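Local atomic coordinates of PlyP35 (Listeria phage P35, PDB entry 6S3Y), a protein that probably binds the Listeria cell wall through this C-terminal domain of a phage endolysin, directing the lytic enzyme to its substrate. Residues V37-H42 with G60-S65; K68-N73 with N79-A84. All coordinates share one frame; numbering follows the deposited sequence.

In the fold
Contact 1 and contact 2 lie on the same side of the chain's centre, their own centres about 9 Å apart, and illustrate two ways in which a small SH3-like beta fold is held together. Contact 2 is a surface hairpin, joined mainly by backbone hydrogen bonds between strands 67-72 and 78-89. Contact 1, partly buried, joins strands 36-41 and 56-63 through side chains: a leucine-isoleucine pair inside, an aromatic pair and a lysine toward the surface. The two meet where strand 36-41 pairs with strand 78-89, V37 N lying 2.8 Å from A80 O, and where buried I82 packs on both V37 and I62.

Contact 1 of 2, residues V37-H42 with G60-S65; sequences VKLTKH and GYIYHS
L39 and I62 form the buried apolar part of this contact, their side chains crossing at about a right angle. The CD1 methyl of L39 lies 3.8 Å from CG2 of I62, and CD2 of L39 approaches the same methyl. I62 presents that branch because its CG1 stands anti to the backbone N (chi1 -176°), leaving CG2 to meet the leucine.

The aromatic component lies nearer the surface. Y61 directs the CD2-CE2 edge of its ring at one face of the H42 imidazole, with CE2 over the centre of that ring and 3.7 Å from H42 CE1. The centroids are 4.9 Å apart and the planes make an angle of 66°, an edge-to-face, roughly T-shaped pair.

K41 adds a looser, peripheral touch. Although its CB points away from 60-65, the bent chain brings NZ to 3.7 Å from H64 CB, and the two side chains run side by side in the same direction. The ammonium group also makes weak hydrogen bonds to the carbonyls of N43 and S44.

The touching parts, 39-42 and 61-64, run at 87° to each other, consistent with a curled sheet of an SH3-like fold. Strand 46-53 pairs with both parent strands, 36-41 and 56-63, while W31 of strand 27-32 and I82 of strand 78-89 pack against I62.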
loop_
_atom_site.group_PDB
_atom_site.type_symbol
_atom_site.label_atom_id
_atom_site.label_comp_id
_atom_site.label_asym_id
_atom_site.label_seq_id
_atom_site.Cartn_x
_atom_site.Cartn_y
_atom_site.Cartn_z
ATOM N N VAL A 37 -15.347 0.567 5.308
ATOM C CA VAL A 37 -15.016 -0.821 5.735
ATOM C C VAL A 37 -15.201 -0.931 7.235
ATOM O O VAL A 37 -15.313 0.112 7.953
ATOM C CB VAL A 37 -13.575 -1.186 5.309
ATOM C CG1 VAL A 37 -13.419 -1.175 3.798
ATOM C CG2 VAL A 37 -12.528 -0.272 5.934
ATOM N N LYS A 38 -15.169 -2.177 7.723
ATOM C CA LYS A 38 -15.090 -2.463 9.170
ATOM C C LYS A 38 -13.736 -3.139 9.436
ATOM O O LYS A 38 -13.372 -4.054 8.690
ATOM C CB LYS A 38 -16.273 -3.336 9.586
ATOM C CG LYS A 38 -16.309 -3.666 11.095
ATOM C CD LYS A 38 -17.389 -4.653 11.501
ATOM C CE LYS A 38 -17.242 -6.025 10.867
ATOM N NZ LYS A 38 -18.494 -6.798 10.972
ATOM N N LEU A 39 -13.039 -2.683 10.466
ATOM C CA LEU A 39 -11.664 -3.117 10.782
ATOM C C LEU A 39 -11.559 -3.279 12.300
ATOM O O LEU A 39 -12.413 -2.758 13.017
ATOM C CB LEU A 39 -10.649 -2.078 10.279
ATOM C CG LEU A 39 -10.536 -1.909 8.768
ATOM C CD1 LEU A 39 -9.653 -0.725 8.422
ATOM C CD2 LEU A 39 -10.027 -3.143 8.053
ATOM N N THR A 40 -10.477 -3.889 12.770
ATOM C CA THR A 40 -10.080 -3.902 14.195
ATOM C C THR A 40 -8.608 -3.518 14.247
ATOM O O THR A 40 -7.842 -4.025 13.393
ATOM C CB THR A 40 -10.421 -5.257 14.827
ATOM O OG1 THR A 40 -11.803 -5.517 14.609
ATOM C CG2 THR A 40 -10.134 -5.276 16.308
ATOM N N LYS A 41 -8.228 -2.662 15.195
ATOM C CA LYS A 41 -6.798 -2.328 15.388
ATOM C C LYS A 41 -6.029 -3.634 15.658
ATOM O O LYS A 41 -6.507 -4.407 16.454
ATOM C CB LYS A 41 -6.611 -1.345 16.542
ATOM C CG LYS A 41 -5.252 -0.639 16.562
ATOM C CD LYS A 41 -5.098 0.352 15.467
ATOM C CE LYS A 41 -3.829 1.175 15.635
ATOM N NZ LYS A 41 -3.021 1.217 14.385
ATOM N N HIS A 42 -4.926 -3.856 14.945
ATOM C CA HIS A 42 -4.137 -5.105 15.007
ATOM C C HIS A 42 -2.871 -4.860 15.821
ATOM O O HIS A 42 -2.533 -5.714 16.642
ATOM C CB HIS A 42 -3.832 -5.635 13.614
ATOM C CG HIS A 42 -2.903 -6.793 13.601
ATOM N ND1 HIS A 42 -3.208 -8.010 14.133
ATOM C CD2 HIS A 42 -1.654 -6.890 13.126
ATOM C CE1 HIS A 42 -2.174 -8.818 13.997
ATOM N NE2 HIS A 42 -1.207 -8.155 13.365
ATOM N N GLY A 60 -7.495 -9.849 6.162
ATOM C CA GLY A 60 -6.460 -8.958 5.629
ATOM C C GLY A 60 -5.991 -7.956 6.656
ATOM O O GLY A 60 -6.551 -7.896 7.772
ATOM N N TYR A 61 -4.971 -7.194 6.261
ATOM C CA TYR A 61 -4.274 -6.218 7.115
ATOM C C TYR A 61 -4.030 -4.956 6.285
ATOM O O TYR A 61 -3.540 -5.069 5.156
ATOM C CB TYR A 61 -2.947 -6.814 7.603
ATOM C CG TYR A 61 -3.112 -8.086 8.392
ATOM C CD1 TYR A 61 -3.180 -9.317 7.761
ATOM C CD2 TYR A 61 -3.230 -8.049 9.765
ATOM C CE1 TYR A 61 -3.374 -10.495 8.485
ATOM C CE2 TYR A 61 -3.398 -9.206 10.511
ATOM C CZ TYR A 61 -3.479 -10.434 9.864
ATOM O OH TYR A 61 -3.674 -11.599 10.540
ATOM N N ILE A 62 -4.284 -3.794 6.869
ATOM C CA ILE A 62 -4.067 -2.522 6.156
ATOM C C ILE A 62 -3.374 -1.536 7.087
ATOM O O ILE A 62 -3.723 -1.450 8.278
ATOM C CB ILE A 62 -5.397 -1.996 5.557
ATOM C CG1 ILE A 62 -5.147 -0.735 4.730
ATOM C CG2 ILE A 62 -6.447 -1.778 6.624
ATOM C CD1 ILE A 62 -6.252 -0.434 3.731
ATOM N N TYR A 63 -2.405 -0.812 6.544
ATOM C CA TYR A 63 -1.534 0.098 7.321
ATOM C C TYR A 63 -2.349 1.277 7.818
ATOM O O TYR A 63 -3.268 1.707 7.110
ATOM C CB TYR A 63 -0.356 0.465 6.427
ATOM C CG TYR A 63 0.763 1.196 7.113
ATOM C CD1 TYR A 63 1.794 0.503 7.724
ATOM C CD2 TYR A 63 0.816 2.577 7.108
ATOM C CE1 TYR A 63 2.874 1.164 8.298
ATOM C CE2 TYR A 63 1.884 3.253 7.671
ATOM C CZ TYR A 63 2.920 2.542 8.261
ATOM O OH TYR A 63 3.946 3.214 8.837
ATOM N N HIS A 64 -2.046 1.782 9.005
ATOM C CA HIS A 64 -2.926 2.693 9.789
ATOM C C HIS A 64 -3.208 3.976 9.005
ATOM O O HIS A 64 -4.338 4.487 9.109
ATOM C CB HIS A 64 -2.322 2.979 11.161
ATOM C CG HIS A 64 -1.176 3.919 11.136
ATOM N ND1 HIS A 64 0.093 3.580 10.646
ATOM C CD2 HIS A 64 -1.113 5.199 11.505
ATOM C CE1 HIS A 64 0.885 4.620 10.742
ATOM N NE2 HIS A 64 0.178 5.621 11.271
ATOM N N SER A 65 -2.241 4.482 8.227
ATOM C CA SER A 65 -2.416 5.774 7.501
ATOM C C SER A 65 -3.332 5.606 6.294
ATOM O O SER A 65 -3.735 6.581 5.693
ATOM C CB SER A 65 -1.087 6.379 7.161
ATOM O OG SER A 65 -0.350 5.545 6.279
#

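Contact 2 of 2, residues K68-N73 with N79-A84; sequences KVTSKN and NATINA
A classic beta bulge interrupts the hairpin formed by strands 67-72 and 78-89: T70 and S71 together face N79, and the register shifts by one residue. Before the bulge, K68 and T81 form a hydrogen-bonded antiparallel pair, with K68 N to T81 O at 2.9 Å and nearly straight (174° at the hydrogen), and T81 N to K68 O at 2.8 Å. V69 and A80 follow as a non-hydrogen-bonded pair, where A80 CA makes a CH...O contact with K68 O.

At the bulge the carbonyl oxygen of N79 draws two successive amides. T70 N donates to N79 O at 2.9 Å, whereas S71 N reaches the same N79 O only through a weak bond of 3.4 Å. Regular pairing is restored in the other direction by N79 N, which donates to S71 O at 2.9 Å.

The side chains of K68, S71, N79 and T81 share one face of the ribbon. K68 runs alongside T81 in the same direction, its aliphatic CE 4.0 Å from T81 CB. Between the threonines, T70 CG2 approaches T81 OG1, and a water hydrogen-bonded to both hydroxyls, 2.6 Å from T70 OG1, bridges it to T81 OG1. With OG1 of T70 between the backbone N and the carbonyl carbon (chi1 60°), its hydroxyl is turned toward the N79 side of the ribbon. Farther along, N79 packs its side chain against S71 and N73, the side-chain amide planes of N73 and N79 being 60° apart.

On its other side strand 78-89 pairs with strand 36-41, through a backbone hydrogen bond between A80 and V37; it also pairs with strand 99-103. Thus strand 67-72 is joined to the curled sheet through strand 78-89, while T81 touches K36 of strand 36-41.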
loop_
_atom_site.group_PDB
_atom_site.type_symbol
_atom_site.label_atom_id
_atom_site.label_comp_id
_atom_site.label_asym_id
_atom_site.label_seq_id
_atom_site.Cartn_x
_atom_site.Cartn_y
_atom_site.Cartn_z
ATOM N N LYS A 68 -9.025 5.808 7.847
ATOM C CA LYS A 68 -9.505 6.936 8.677
ATOM C C LYS A 68 -10.707 6.434 9.482
ATOM O O LYS A 68 -11.738 6.132 8.863
ATOM C CB LYS A 68 -9.842 8.108 7.737
ATOM C CG LYS A 68 -10.279 9.393 8.407
ATOM C CD LYS A 68 -10.711 10.440 7.377
ATOM C CE LYS A 68 -11.892 9.954 6.551
ATOM N NZ LYS A 68 -12.379 10.946 5.567
ATOM N N VAL A 69 -10.570 6.323 10.793
ATOM C CA VAL A 69 -11.642 5.796 11.693
ATOM C C VAL A 69 -12.691 6.915 11.915
ATOM O O VAL A 69 -12.310 7.984 12.367
ATOM C CB VAL A 69 -11.067 5.324 13.046
ATOM C CG1 VAL A 69 -12.170 4.929 14.010
ATOM C CG2 VAL A 69 -10.113 4.189 12.907
ATOM N N THR A 70 -13.937 6.648 11.590
ATOM C CA THR A 70 -15.078 7.605 11.709
ATOM C C THR A 70 -15.955 7.274 12.924
ATOM O O THR A 70 -16.576 8.202 13.453
ATOM C CB THR A 70 -15.851 7.655 10.388
ATOM O OG1 THR A 70 -16.363 6.352 10.074
ATOM C CG2 THR A 70 -14.972 8.083 9.226
ATOM N N SER A 71 -15.972 6.018 13.392
ATOM C CA SER A 71 -16.737 5.632 14.608
ATOM C C SER A 71 -16.201 4.324 15.213
ATOM O O SER A 71 -15.515 3.559 14.484
ATOM C CB SER A 71 -18.205 5.522 14.302
ATOM O OG SER A 71 -18.438 4.544 13.306
ATOM N N LYS A 72 -16.541 4.106 16.481
ATOM C CA LYS A 72 -16.070 2.916 17.259
ATOM C C LYS A 72 -17.247 2.028 17.655
ATOM O O LYS A 72 -18.253 2.564 18.167
ATOM C CB LYS A 72 -15.331 3.435 18.479
ATOM C CG LYS A 72 -14.154 4.325 18.129
ATOM C CD LYS A 72 -13.622 5.030 19.337
ATOM C CE LYS A 72 -12.304 5.718 19.055
ATOM N NZ LYS A 72 -11.743 6.226 20.323
ATOM N N ASN A 73 -17.171 0.735 17.361
ATOM C CA ASN A 73 -18.236 -0.259 17.675
ATOM C C ASN A 73 -17.990 -0.812 19.096
ATOM O O ASN A 73 -16.830 -0.752 19.566
ATOM C CB ASN A 73 -18.307 -1.352 16.613
ATOM C CG ASN A 73 -18.471 -0.801 15.208
ATOM O OD1 ASN A 73 -17.737 -1.159 14.287
ATOM N ND2 ASN A 73 -19.432 0.071 15.036
ATOM N N ASN A 79 -15.352 1.566 12.379
ATOM C CA ASN A 79 -15.841 1.835 11.006
ATOM C C ASN A 79 -14.865 2.859 10.428
ATOM O O ASN A 79 -14.542 3.821 11.153
ATOM C CB ASN A 79 -17.302 2.237 11.028
ATOM C CG ASN A 79 -18.121 1.334 11.923
ATOM O OD1 ASN A 79 -18.246 0.117 11.714
ATOM N ND2 ASN A 79 -18.644 1.937 12.972
ATOM N N ALA A 80 -14.353 2.609 9.231
ATOM C CA ALA A 80 -13.272 3.437 8.660
ATOM C C ALA A 80 -13.512 3.678 7.178
ATOM O O ALA A 80 -14.179 2.839 6.522
ATOM C CB ALA A 80 -11.914 2.790 8.874
ATOM N N THR A 81 -12.940 4.767 6.681
ATOM C CA THR A 81 -12.898 5.127 5.252
ATOM C C THR A 81 -11.467 4.958 4.748
ATOM O O THR A 81 -10.557 5.410 5.425
ATOM C CB THR A 81 -13.408 6.570 5.070
ATOM O OG1 THR A 81 -14.746 6.564 5.565
ATOM C CG2 THR A 81 -13.359 7.024 3.619
ATOM N N ILE A 82 -11.281 4.302 3.620
ATOM C CA ILE A 82 -9.929 4.090 3.038
ATOM C C ILE A 82 -9.369 5.416 2.526
ATOM O O ILE A 82 -10.062 6.148 1.768
ATOM C CB ILE A 82 -9.957 2.992 1.965
ATOM C CG1 ILE A 82 -10.462 1.681 2.559
ATOM C CG2 ILE A 82 -8.598 2.830 1.310
ATOM C CD1 ILE A 82 -9.795 1.319 3.903
ATOM N N ASN A 83 -8.141 5.701 2.937
ATOM C CA ASN A 83 -7.277 6.809 2.447
ATOM C C ASN A 83 -6.172 6.200 1.583
ATOM O O ASN A 83 -5.208 5.639 2.140
ATOM C CB ASN A 83 -6.752 7.613 3.638
ATOM C CG ASN A 83 -5.805 8.708 3.223
ATOM O OD1 ASN A 83 -6.194 9.613 2.511
ATOM N ND2 ASN A 83 -4.554 8.627 3.635
ATOM N N ALA A 84 -6.336 6.245 0.280
ATOM C CA ALA A 84 -5.403 5.662 -0.701
ATOM C C ALA A 84 -4.072 6.434 -0.697
ATOM O O ALA A 84 -4.098 7.639 -0.804
ATOM C CB ALA A 84 -6.038 5.605 -2.067
HETATM O O HOH W 1 -16.239 5.306 7.646
#